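Local structure of twin-arginine translocation pathway signal protein (2RJO) at residues A[101-107]-A[279-283]; A[125-129]-A[199-203]; A[140-146]-A[172-178]. The protein binds beta-D-galactopyranose and is probably an exported periplasmic solute-binding protein that delivers sugar to a membrane transporter. All coordinates share one frame; numbering follows the deposited sequence.

Interaction 1 (A[101-107]-A[279-283]); sequences LHPWDYN and KDRRE
E283 reaches from the start of strand 283-291 into the loop 101-107, and its carboxylate meets the imidazole of H102. Both segments belong to one lobe of the periplasmic binding protein fold: 101-107 joins strands 90-94 and 110-115, and 110-115 pairs in parallel with strand 283-291. Followed outward, E283 has its CB 4.1 Å from W104 CZ3. Its CG crosses the proline ring at a slant, 3.5 Å from P103 CD, and its CD lies 3.5 Å from W104 CH2. At the tip, OE2 accepts a hydrogen bond from H102 ND1 at 2.6 Å, with an N-H...O angle of 159°. The donor approaches on the syn side of the carboxylate, 31° out of its plane, whereas OE2 stays close to the imidazole plane. The other oxygen, OE1, is bonded to the hydroxyl of Y323, so the carboxylate's rotation is restrained. K97 adds a long, weak ion pair to OE2. A negative carboxylate here would probably stabilise a protonated imidazole.

W104 supplies a broad apolar surface at the edge of the contact. Its chi1 of 47° sets CG between the backbone N and the carbonyl carbon, and the indole is then flanked by H102 CB on one face and K279 on the opposite face. A lysine suits that position because its methylenes pack while its charge remains attracted to the pi cloud: K279 NZ makes a cation-pi contact 4.5 Å from the centroid of the W104 six-membered ring. R282 CB meets the indole edge, 3.7 Å from W104 CE3. The R282 guanidinium has P103 CB at its edge, in plane, and W104 CA over one face. Nearest the indole's ring centre is K279 CE, a CH-pi donor 3.4 Å above the same six-membered centroid.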
loop_
_atom_site.group_PDB
_atom_site.type_symbol
_atom_site.label_atom_id
_atom_site.label_comp_id
_atom_site.label_asym_id
_atom_site.label_seq_id
_atom_site.Cartn_x
_atom_site.Cartn_y
_atom_site.Cartn_z
ATOM N N LEU A 101 17.801 -6.542 -0.999
ATOM C CA LEU A 101 17.823 -5.981 0.345
ATOM C C LEU A 101 16.992 -6.820 1.315
ATOM O O LEU A 101 15.759 -6.831 1.229
ATOM C CB LEU A 101 17.287 -4.554 0.329
ATOM C CG LEU A 101 17.470 -3.784 1.631
ATOM C CD1 LEU A 101 18.957 -3.584 1.874
ATOM C CD2 LEU A 101 16.758 -2.431 1.536
ATOM N N HIS A 102 17.667 -7.510 2.238
ATOM C CA HIS A 102 16.985 -8.352 3.225
ATOM C C HIS A 102 17.296 -7.904 4.650
ATOM O O HIS A 102 18.443 -7.568 4.980
ATOM C CB HIS A 102 17.418 -9.816 3.080
ATOM C CG HIS A 102 17.195 -10.388 1.719
ATOM N ND1 HIS A 102 15.932 -10.586 1.188
ATOM C CD2 HIS A 102 18.063 -10.790 0.762
ATOM C CE1 HIS A 102 16.039 -11.079 -0.026
ATOM N NE2 HIS A 102 17.326 -11.213 -0.315
ATOM N N PRO A 103 16.274 -7.890 5.522
ATOM C CA PRO A 103 16.509 -7.475 6.908
ATOM C C PRO A 103 17.559 -8.316 7.641
ATOM O O PRO A 103 18.322 -7.787 8.451
ATOM C CB PRO A 103 15.121 -7.573 7.553
ATOM C CG PRO A 103 14.350 -8.480 6.643
ATOM C CD PRO A 103 14.840 -8.101 5.273
ATOM N N TRP A 104 17.604 -9.614 7.354
ATOM C CA TRP A 104 18.573 -10.489 8.016
ATOM C C TRP A 104 20.027 -10.170 7.667
ATOM O O TRP A 104 20.950 -10.684 8.304
ATOM C CB TRP A 104 18.254 -11.957 7.727
ATOM C CG TRP A 104 17.980 -12.278 6.287
ATOM C CD1 TRP A 104 18.895 -12.435 5.294
ATOM C CD2 TRP A 104 16.699 -12.507 5.692
ATOM N NE1 TRP A 104 18.265 -12.746 4.111
ATOM C CE2 TRP A 104 16.910 -12.784 4.329
ATOM C CE3 TRP A 104 15.381 -12.477 6.175
ATOM C CZ2 TRP A 104 15.862 -13.065 3.451
ATOM C CZ3 TRP A 104 14.340 -12.755 5.298
ATOM C CH2 TRP A 104 14.585 -13.032 3.953
ATOM N N ASP A 105 20.232 -9.323 6.663
ATOM C CA ASP A 105 21.586 -8.909 6.299
ATOM C C ASP A 105 21.942 -7.648 7.104
ATOM O O ASP A 105 23.073 -7.158 7.040
ATOM C CB ASP A 105 21.705 -8.621 4.792
ATOM C CG ASP A 105 21.640 -9.890 3.936
ATOM O OD1 ASP A 105 22.185 -10.935 4.352
ATOM O OD2 ASP A 105 21.052 -9.839 2.836
ATOM N N TYR A 106 20.974 -7.121 7.851
ATOM C CA TYR A 106 21.224 -5.940 8.676
ATOM C C TYR A 106 20.717 -6.137 10.106
ATOM O O TYR A 106 20.033 -5.260 10.641
ATOM C CB TYR A 106 20.558 -4.684 8.088
ATOM C CG TYR A 106 21.134 -4.169 6.781
ATOM C CD1 TYR A 106 20.769 -4.739 5.565
ATOM C CD2 TYR A 106 22.007 -3.087 6.761
ATOM C CE1 TYR A 106 21.251 -4.242 4.357
ATOM C CE2 TYR A 106 22.502 -2.575 5.552
ATOM C CZ TYR A 106 22.114 -3.160 4.353
ATOM O OH TYR A 106 22.553 -2.652 3.146
ATOM N N ASN A 107 21.034 -7.278 10.725
ATOM C CA ASN A 107 20.598 -7.531 12.107
ATOM C C ASN A 107 21.303 -6.579 13.080
ATOM O O ASN A 107 22.511 -6.354 12.973
ATOM C CB ASN A 107 20.899 -8.974 12.530
ATOM C CG ASN A 107 20.107 -10.004 11.736
ATOM O OD1 ASN A 107 19.048 -9.703 11.185
ATOM N ND2 ASN A 107 20.614 -11.236 11.689
ATOM N N LYS A 279 12.153 -16.663 8.669
ATOM C CA LYS A 279 12.250 -15.689 7.590
ATOM C C LYS A 279 10.903 -15.003 7.327
ATOM O O LYS A 279 10.864 -13.800 7.068
ATOM C CB LYS A 279 12.743 -16.375 6.307
ATOM C CG LYS A 279 13.942 -17.313 6.507
ATOM C CD LYS A 279 15.275 -16.577 6.569
ATOM C CE LYS A 279 15.695 -16.107 5.186
ATOM N NZ LYS A 279 15.940 -17.233 4.222
ATOM N N ASP A 280 9.806 -15.761 7.392
ATOM C CA ASP A 280 8.484 -15.190 7.139
ATOM C C ASP A 280 8.023 -14.185 8.189
ATOM O O ASP A 280 6.933 -13.615 8.071
ATOM C CB ASP A 280 7.424 -16.286 6.971
ATOM C CG ASP A 280 7.442 -17.295 8.092
ATOM O OD1 ASP A 280 6.362 -17.591 8.636
ATOM O OD2 ASP A 280 8.535 -17.802 8.418
ATOM N N ARG A 281 8.848 -13.968 9.209
ATOM C CA ARG A 281 8.539 -12.989 10.246
ATOM C C ARG A 281 9.471 -11.793 10.084
ATOM O O ARG A 281 9.326 -10.777 10.760
ATOM C CB ARG A 281 8.674 -13.609 11.635
ATOM C CG ARG A 281 7.582 -14.630 11.884
ATOM C CD ARG A 281 7.532 -15.088 13.308
ATOM N NE ARG A 281 6.290 -15.807 13.562
ATOM C CZ ARG A 281 5.906 -16.224 14.763
ATOM N NH1 ARG A 281 6.678 -16.002 15.822
ATOM N NH2 ARG A 281 4.735 -16.822 14.910
ATOM N N ARG A 282 10.413 -11.936 9.157
ATOM C CA ARG A 282 11.388 -10.898 8.824
ATOM C C ARG A 282 10.946 -10.200 7.536
ATOM O O ARG A 282 11.017 -8.979 7.428
ATOM C CB ARG A 282 12.769 -11.529 8.649
ATOM C CG ARG A 282 13.587 -11.556 9.930
ATOM C CD ARG A 282 14.077 -10.141 10.239
ATOM N NE ARG A 282 15.096 -10.142 11.268
ATOM C CZ ARG A 282 16.110 -9.288 11.334
ATOM N NH1 ARG A 282 16.265 -8.344 10.421
ATOM N NH2 ARG A 282 16.966 -9.368 12.343
ATOM N N GLU A 283 10.508 -10.996 6.565
ATOM C CA GLU A 283 9.993 -10.507 5.286
ATOM C C GLU A 283 8.670 -11.238 5.140
ATOM O O GLU A 283 8.641 -12.420 4.798
ATOM C CB GLU A 283 10.916 -10.877 4.129
ATOM C CG GLU A 283 12.184 -10.056 4.057
ATOM C CD GLU A 283 12.916 -10.231 2.738
ATOM O OE1 GLU A 283 12.489 -11.082 1.929
ATOM O OE2 GLU A 283 13.922 -9.521 2.513
#

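Interaction 2 (A[125-129]-A[199-203]); sequences TATQL and KGVWA
W202 carries the contact, turning its indole N-H toward the hydroxyl of T125 on the helix. The NE1 to OG1 distance is 3.1 Å, but the bond is weak, its N-H...O angle being only 125°. A126 CB fills in beside it, 3.7 Å from W202 NE1, and a small methyl suits this place because the helix backbone comes close to the indole here. One turn further along, L129 brings a branched apolar tip to the strand: its CD2 packs against W202 CB (3.8 Å) and also lies 3.6 Å from V201 O. L129 CD1 comes within 4.5 Å of G200 CA, at the strand's glycine.

Helix 118-132 here packs on the parallel sheet of strands 168-175, 137-143, 198-203 and 227-228, in a Rossmann-like alpha/beta lobe as in periplasmic binding proteins. The helix runs nearly antiparallel to the strand, at 169° between the short axes, and lies 9.1 Å from it. V201, alternating with W202, sends its side chain to the other side of the sheet.

What positions the first shell lies just beyond it. While accepting from the indole, T125 OG1 donates to a water at 2.9 Å, which in turn donates to A203 O at 2.8 Å. This water sits above one face of the W202 ring, tying helix and strand together next to the indole. With chi1 at 68°, T125 holds OG1 between its backbone N and carbonyl carbon, within reach of both the indole N-H and the water. A second weak bond from W202 NE1 goes to the carbonyl of G122, a turn earlier on the helix. Further out, L158 of helix 149-163 touches both A126 and W202, while T228 of the adjoining strand touches T125, L129 and W202.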
loop_
_atom_site.group_PDB
_atom_site.type_symbol
_atom_site.label_atom_id
_atom_site.label_comp_id
_atom_site.label_asym_id
_atom_site.label_seq_id
_atom_site.Cartn_x
_atom_site.Cartn_y
_atom_site.Cartn_z
ATOM N N THR A 125 -8.748 -8.836 -8.199
ATOM C CA THR A 125 -9.612 -7.715 -8.562
ATOM C C THR A 125 -9.889 -7.717 -10.066
ATOM O O THR A 125 -10.985 -7.363 -10.509
ATOM C CB THR A 125 -8.983 -6.352 -8.154
ATOM O OG1 THR A 125 -7.825 -6.085 -8.957
ATOM C CG2 THR A 125 -8.589 -6.372 -6.691
ATOM N N ALA A 126 -8.896 -8.129 -10.845
ATOM C CA ALA A 126 -9.030 -8.192 -12.290
ATOM C C ALA A 126 -10.010 -9.291 -12.678
ATOM O O ALA A 126 -10.784 -9.140 -13.628
ATOM C CB ALA A 126 -7.675 -8.463 -12.926
ATOM N N THR A 127 -9.965 -10.409 -11.960
ATOM C CA THR A 127 -10.864 -11.514 -12.261
ATOM C C THR A 127 -12.303 -11.115 -11.964
ATOM O O THR A 127 -13.212 -11.435 -12.725
ATOM C CB THR A 127 -10.501 -12.765 -11.444
ATOM O OG1 THR A 127 -9.266 -13.298 -11.935
ATOM C CG2 THR A 127 -11.583 -13.829 -11.562
ATOM N N GLN A 128 -12.505 -10.415 -10.854
ATOM C CA GLN A 128 -13.840 -9.968 -10.475
ATOM C C GLN A 128 -14.359 -8.974 -11.502
ATOM O O GLN A 128 -15.539 -8.998 -11.850
ATOM C CB GLN A 128 -13.815 -9.306 -9.100
ATOM C CG GLN A 128 -15.150 -8.699 -8.694
ATOM C CD GLN A 128 -16.244 -9.746 -8.530
ATOM O OE1 GLN A 128 -16.248 -10.520 -7.565
ATOM N NE2 GLN A 128 -17.176 -9.780 -9.482
ATOM N N LEU A 129 -13.473 -8.094 -11.966
ATOM C CA LEU A 129 -13.830 -7.091 -12.955
ATOM C C LEU A 129 -14.265 -7.744 -14.269
ATOM O O LEU A 129 -15.280 -7.369 -14.860
ATOM C CB LEU A 129 -12.640 -6.163 -13.206
ATOM C CG LEU A 129 -12.809 -5.139 -14.327
ATOM C CD1 LEU A 129 -13.848 -4.100 -13.919
ATOM C CD2 LEU A 129 -11.479 -4.466 -14.631
ATOM N N LYS A 199 -15.423 -1.254 -21.673
ATOM C CA LYS A 199 -16.439 -1.988 -20.907
ATOM C C LYS A 199 -16.024 -2.188 -19.446
ATOM O O LYS A 199 -16.720 -2.850 -18.680
ATOM C CB LYS A 199 -16.685 -3.367 -21.537
ATOM C CG LYS A 199 -17.261 -3.333 -22.943
ATOM C CD LYS A 199 -18.624 -2.657 -22.962
ATOM C CE LYS A 199 -19.097 -2.418 -24.391
ATOM N NZ LYS A 199 -20.449 -1.775 -24.400
ATOM N N GLY A 200 -14.883 -1.622 -19.069
ATOM C CA GLY A 200 -14.410 -1.758 -17.706
ATOM C C GLY A 200 -13.127 -0.994 -17.441
ATOM O O GLY A 200 -12.446 -0.546 -18.378
ATOM N N VAL A 201 -12.795 -0.851 -16.159
ATOM C CA VAL A 201 -11.598 -0.129 -15.742
ATOM C C VAL A 201 -10.945 -0.794 -14.535
ATOM O O VAL A 201 -11.606 -1.057 -13.538
ATOM C CB VAL A 201 -11.932 1.318 -15.338
ATOM C CG1 VAL A 201 -10.640 2.088 -15.056
ATOM C CG2 VAL A 201 -12.758 2.004 -16.427
ATOM N N TRP A 202 -9.648 -1.062 -14.642
ATOM C CA TRP A 202 -8.853 -1.670 -13.569
ATOM C C TRP A 202 -7.868 -0.608 -13.080
ATOM O O TRP A 202 -7.178 0.020 -13.890
ATOM C CB TRP A 202 -8.055 -2.864 -14.108
ATOM C CG TRP A 202 -7.214 -3.622 -13.079
ATOM C CD1 TRP A 202 -7.597 -4.719 -12.354
ATOM C CD2 TRP A 202 -5.833 -3.382 -12.730
ATOM N NE1 TRP A 202 -6.547 -5.179 -11.588
ATOM C CE2 TRP A 202 -5.459 -4.380 -11.798
ATOM C CE3 TRP A 202 -4.885 -2.424 -13.116
ATOM C CZ2 TRP A 202 -4.165 -4.446 -11.252
ATOM C CZ3 TRP A 202 -3.598 -2.490 -12.570
ATOM C CH2 TRP A 202 -3.254 -3.498 -11.649
ATOM N N ALA A 203 -7.805 -0.401 -11.766
ATOM C CA ALA A 203 -6.887 0.573 -11.173
ATOM C C ALA A 203 -5.980 -0.106 -10.139
ATOM O O ALA A 203 -6.445 -0.923 -9.330
ATOM C CB ALA A 203 -7.666 1.706 -10.517
HETATM O O HOH W 1 -8.060 -3.225 -9.118
#

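Interaction 3 (A[140-146]-A[172-178]); sequences VALGGIF and DFQVADW. With GAL (beta-D-galactopyranose), chain B.
W178 turns its indole toward G144 and I145 through a chi1 of -48°, which sets CG anti to the carbonyl carbon. I145 crosses it at about a right angle and brings CG1 within 3.6 Å of W178 CD1, on the same side of the indole as G144. G144 CA sits over the centre of the six-membered ring of W178, 3.4 Å from its centroid, a CH-pi contact. With chi1 at -177°, the F173 ring reaches alongside the neighbouring strand, its edge at A141 CB and its CZ 3.5 Å from G143 CA. Glycine suits both positions, since a CB would stand where these aromatic rings lie.

Leading up to these residues, strands 137-143 and 168-175 run in parallel, joined through helix 149-163 as a beta-alpha-beta unit. Hydrogen bonds alternate between A141 N and D172 O, Q174 N and A141 O, G143 N and Q174 O (2.7 Å), and A176 N and G143 O (2.8 Å). Past the strand ends, a water accepts from F146 N and donates to D177 OD1.

Over the indole's opposite face, toward the rim, lies galactose O4, 3.1 Å from W178 CZ2. Backed by G144, the indole probably shapes the pocket wall by van der Waals contact, while R13, Y20, D70, R154, N205 and D231 make hydrogen bonds to the sugar.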
loop_
_atom_site.group_PDB
_atom_site.type_symbol
_atom_site.label_atom_id
_atom_site.label_comp_id
_atom_site.label_asym_id
_atom_site.label_seq_id
_atom_site.Cartn_x
_atom_site.Cartn_y
_atom_site.Cartn_z
ATOM N N VAL A 140 -9.404 -0.749 -19.841
ATOM C CA VAL A 140 -8.281 0.171 -19.722
ATOM C C VAL A 140 -7.746 -0.031 -18.302
ATOM O O VAL A 140 -8.523 -0.337 -17.394
ATOM C CB VAL A 140 -8.698 1.651 -19.926
ATOM C CG1 VAL A 140 -9.039 1.895 -21.378
ATOM C CG2 VAL A 140 -9.883 2.003 -19.038
ATOM N N ALA A 141 -6.438 0.127 -18.102
ATOM C CA ALA A 141 -5.852 -0.070 -16.779
ATOM C C ALA A 141 -4.882 1.035 -16.356
ATOM O O ALA A 141 -4.058 1.499 -17.150
ATOM C CB ALA A 141 -5.158 -1.421 -16.717
ATOM N N LEU A 142 -4.991 1.439 -15.092
ATOM C CA LEU A 142 -4.166 2.489 -14.513
ATOM C C LEU A 142 -3.176 1.894 -13.523
ATOM O O LEU A 142 -3.569 1.208 -12.587
ATOM C CB LEU A 142 -5.057 3.508 -13.804
ATOM C CG LEU A 142 -5.991 4.323 -14.705
ATOM C CD1 LEU A 142 -7.201 4.785 -13.904
ATOM C CD2 LEU A 142 -5.226 5.501 -15.306
ATOM N N GLY A 143 -1.890 2.169 -13.725
ATOM C CA GLY A 143 -0.871 1.622 -12.842
ATOM C C GLY A 143 -0.185 2.617 -11.926
ATOM O O GLY A 143 -0.273 3.826 -12.117
ATOM N N GLY A 144 0.508 2.102 -10.918
ATOM C CA GLY A 144 1.211 2.962 -9.981
ATOM C C GLY A 144 2.621 3.266 -10.449
ATOM O O GLY A 144 3.004 2.850 -11.543
ATOM N N ILE A 145 3.393 3.992 -9.638
ATOM C CA ILE A 145 4.768 4.332 -9.998
ATOM C C ILE A 145 5.467 3.107 -10.589
ATOM O O ILE A 145 5.503 2.039 -9.986
ATOM C CB ILE A 145 5.551 4.860 -8.770
ATOM C CG1 ILE A 145 4.919 6.172 -8.298
ATOM C CG2 ILE A 145 7.026 5.077 -9.124
ATOM C CD1 ILE A 145 5.466 6.695 -6.986
ATOM N N PHE A 146 5.991 3.275 -11.793
ATOM C CA PHE A 146 6.675 2.221 -12.533
ATOM C C PHE A 146 7.560 1.272 -11.717
ATOM O O PHE A 146 7.370 0.053 -11.745
ATOM C CB PHE A 146 7.492 2.875 -13.666
ATOM C CG PHE A 146 8.509 1.970 -14.296
ATOM C CD1 PHE A 146 8.130 0.751 -14.852
ATOM C CD2 PHE A 146 9.853 2.342 -14.333
ATOM C CE1 PHE A 146 9.090 -0.095 -15.445
ATOM C CE2 PHE A 146 10.816 1.517 -14.916
ATOM C CZ PHE A 146 10.439 0.292 -15.472
ATOM N N ASP A 172 -5.552 -0.270 -23.190
ATOM C CA ASP A 172 -4.362 0.542 -22.936
ATOM C C ASP A 172 -3.983 0.651 -21.456
ATOM O O ASP A 172 -4.830 0.905 -20.607
ATOM C CB ASP A 172 -4.574 1.947 -23.501
ATOM C CG ASP A 172 -3.352 2.834 -23.341
ATOM O OD1 ASP A 172 -2.232 2.339 -23.562
ATOM O OD2 ASP A 172 -3.508 4.029 -23.016
ATOM N N PHE A 173 -2.703 0.466 -21.153
ATOM C CA PHE A 173 -2.229 0.562 -19.776
ATOM C C PHE A 173 -1.469 1.864 -19.631
ATOM O O PHE A 173 -0.615 2.178 -20.460
ATOM C CB PHE A 173 -1.290 -0.599 -19.449
ATOM C CG PHE A 173 -0.819 -0.619 -18.016
ATOM C CD1 PHE A 173 -1.631 -1.131 -17.010
ATOM C CD2 PHE A 173 0.427 -0.110 -17.671
ATOM C CE1 PHE A 173 -1.205 -1.137 -15.672
ATOM C CE2 PHE A 173 0.867 -0.109 -16.334
ATOM C CZ PHE A 173 0.055 -0.618 -15.341
ATOM N N GLN A 174 -1.773 2.616 -18.579
ATOM C CA GLN A 174 -1.109 3.894 -18.325
ATOM C C GLN A 174 -0.808 4.079 -16.841
ATOM O O GLN A 174 -1.604 3.712 -15.978
ATOM C CB GLN A 174 -1.982 5.048 -18.803
ATOM C CG GLN A 174 -2.046 5.204 -20.308
ATOM C CD GLN A 174 -0.792 5.825 -20.887
ATOM O OE1 GLN A 174 -0.422 6.942 -20.537
ATOM N NE2 GLN A 174 -0.136 5.106 -21.787
ATOM N N VAL A 175 0.346 4.664 -16.564
ATOM C CA VAL A 175 0.786 4.926 -15.206
ATOM C C VAL A 175 0.229 6.266 -14.731
ATOM O O VAL A 175 0.330 7.275 -15.438
ATOM C CB VAL A 175 2.317 4.964 -15.155
ATOM C CG1 VAL A 175 2.791 5.467 -13.801
ATOM C CG2 VAL A 175 2.868 3.580 -15.456
ATOM N N ALA A 176 -0.377 6.275 -13.548
ATOM C CA ALA A 176 -0.936 7.506 -12.992
ATOM C C ALA A 176 -0.304 7.809 -11.626
ATOM O O ALA A 176 -0.805 8.637 -10.861
ATOM C CB ALA A 176 -2.445 7.390 -12.872
ATOM N N ASP A 177 0.794 7.112 -11.335
ATOM C CA ASP A 177 1.552 7.301 -10.101
ATOM C C ASP A 177 0.738 7.333 -8.796
ATOM O O ASP A 177 1.001 8.179 -7.937
ATOM C CB ASP A 177 2.373 8.600 -10.178
ATOM C CG ASP A 177 3.433 8.579 -11.273
ATOM O OD1 ASP A 177 4.003 7.505 -11.556
ATOM O OD2 ASP A 177 3.710 9.660 -11.839
ATOM N N TRP A 178 -0.238 6.435 -8.651
ATOM C CA TRP A 178 -1.080 6.359 -7.441
ATOM C C TRP A 178 -1.932 7.608 -7.156
ATOM O O TRP A 178 -2.609 7.671 -6.129
ATOM C CB TRP A 178 -0.213 6.121 -6.202
ATOM C CG TRP A 178 0.825 5.027 -6.311
ATOM C CD1 TRP A 178 2.172 5.167 -6.141
ATOM C CD2 TRP A 178 0.595 3.625 -6.533
ATOM N NE1 TRP A 178 2.792 3.945 -6.233
ATOM C CE2 TRP A 178 1.850 2.984 -6.475
ATOM C CE3 TRP A 178 -0.550 2.851 -6.777
ATOM C CZ2 TRP A 178 1.990 1.595 -6.650
ATOM C CZ3 TRP A 178 -0.410 1.470 -6.952
ATOM C CH2 TRP A 178 0.852 0.860 -6.888
HETATM C C1 GAL B . 0.315 4.032 -2.335
HETATM C C2 GAL B . -0.739 2.970 -2.726
HETATM C C3 GAL B . -0.435 1.665 -1.957
HETATM C C4 GAL B . 0.981 1.192 -2.331
HETATM C C5 GAL B . 1.959 2.333 -1.934
HETATM C C6 GAL B . 3.367 1.906 -2.295
HETATM O O1 GAL B . 0.048 5.245 -3.063
HETATM O O2 GAL B . -2.040 3.434 -2.371
HETATM O O3 GAL B . -1.373 0.654 -2.316
HETATM O O4 GAL B . 1.040 0.982 -3.741
HETATM O O5 GAL B . 1.650 3.560 -2.673
HETATM O O6 GAL B . 4.243 2.952 -1.920
HETATM O O HOH W 2 6.012 5.726 -12.855
#

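Interactions 2 and 3 share the sheet of one lobe, and their centres are 13 Å apart: strands 198-203 and 137-143 are neighbours, with W202 probably hydrogen-bonded through its backbone to V140 and L142 and packed on A141. Interaction 2 is wholly buried, helix against sheet, mostly apolar, with a weak indole bond and a bridging water. Interaction 3 is strand pairing whose strong backbone bonds give way, at the carboxyl ends of the strands, to the W178 indole, which packs on G144 and faces the sugar. Interaction 1 stands apart in the other lobe, about 30 Å from interaction 3 between centres. Partly buried, it joins a loop to the turn leading into strand 283-291, and there charged side chains replace regular backbone pairing.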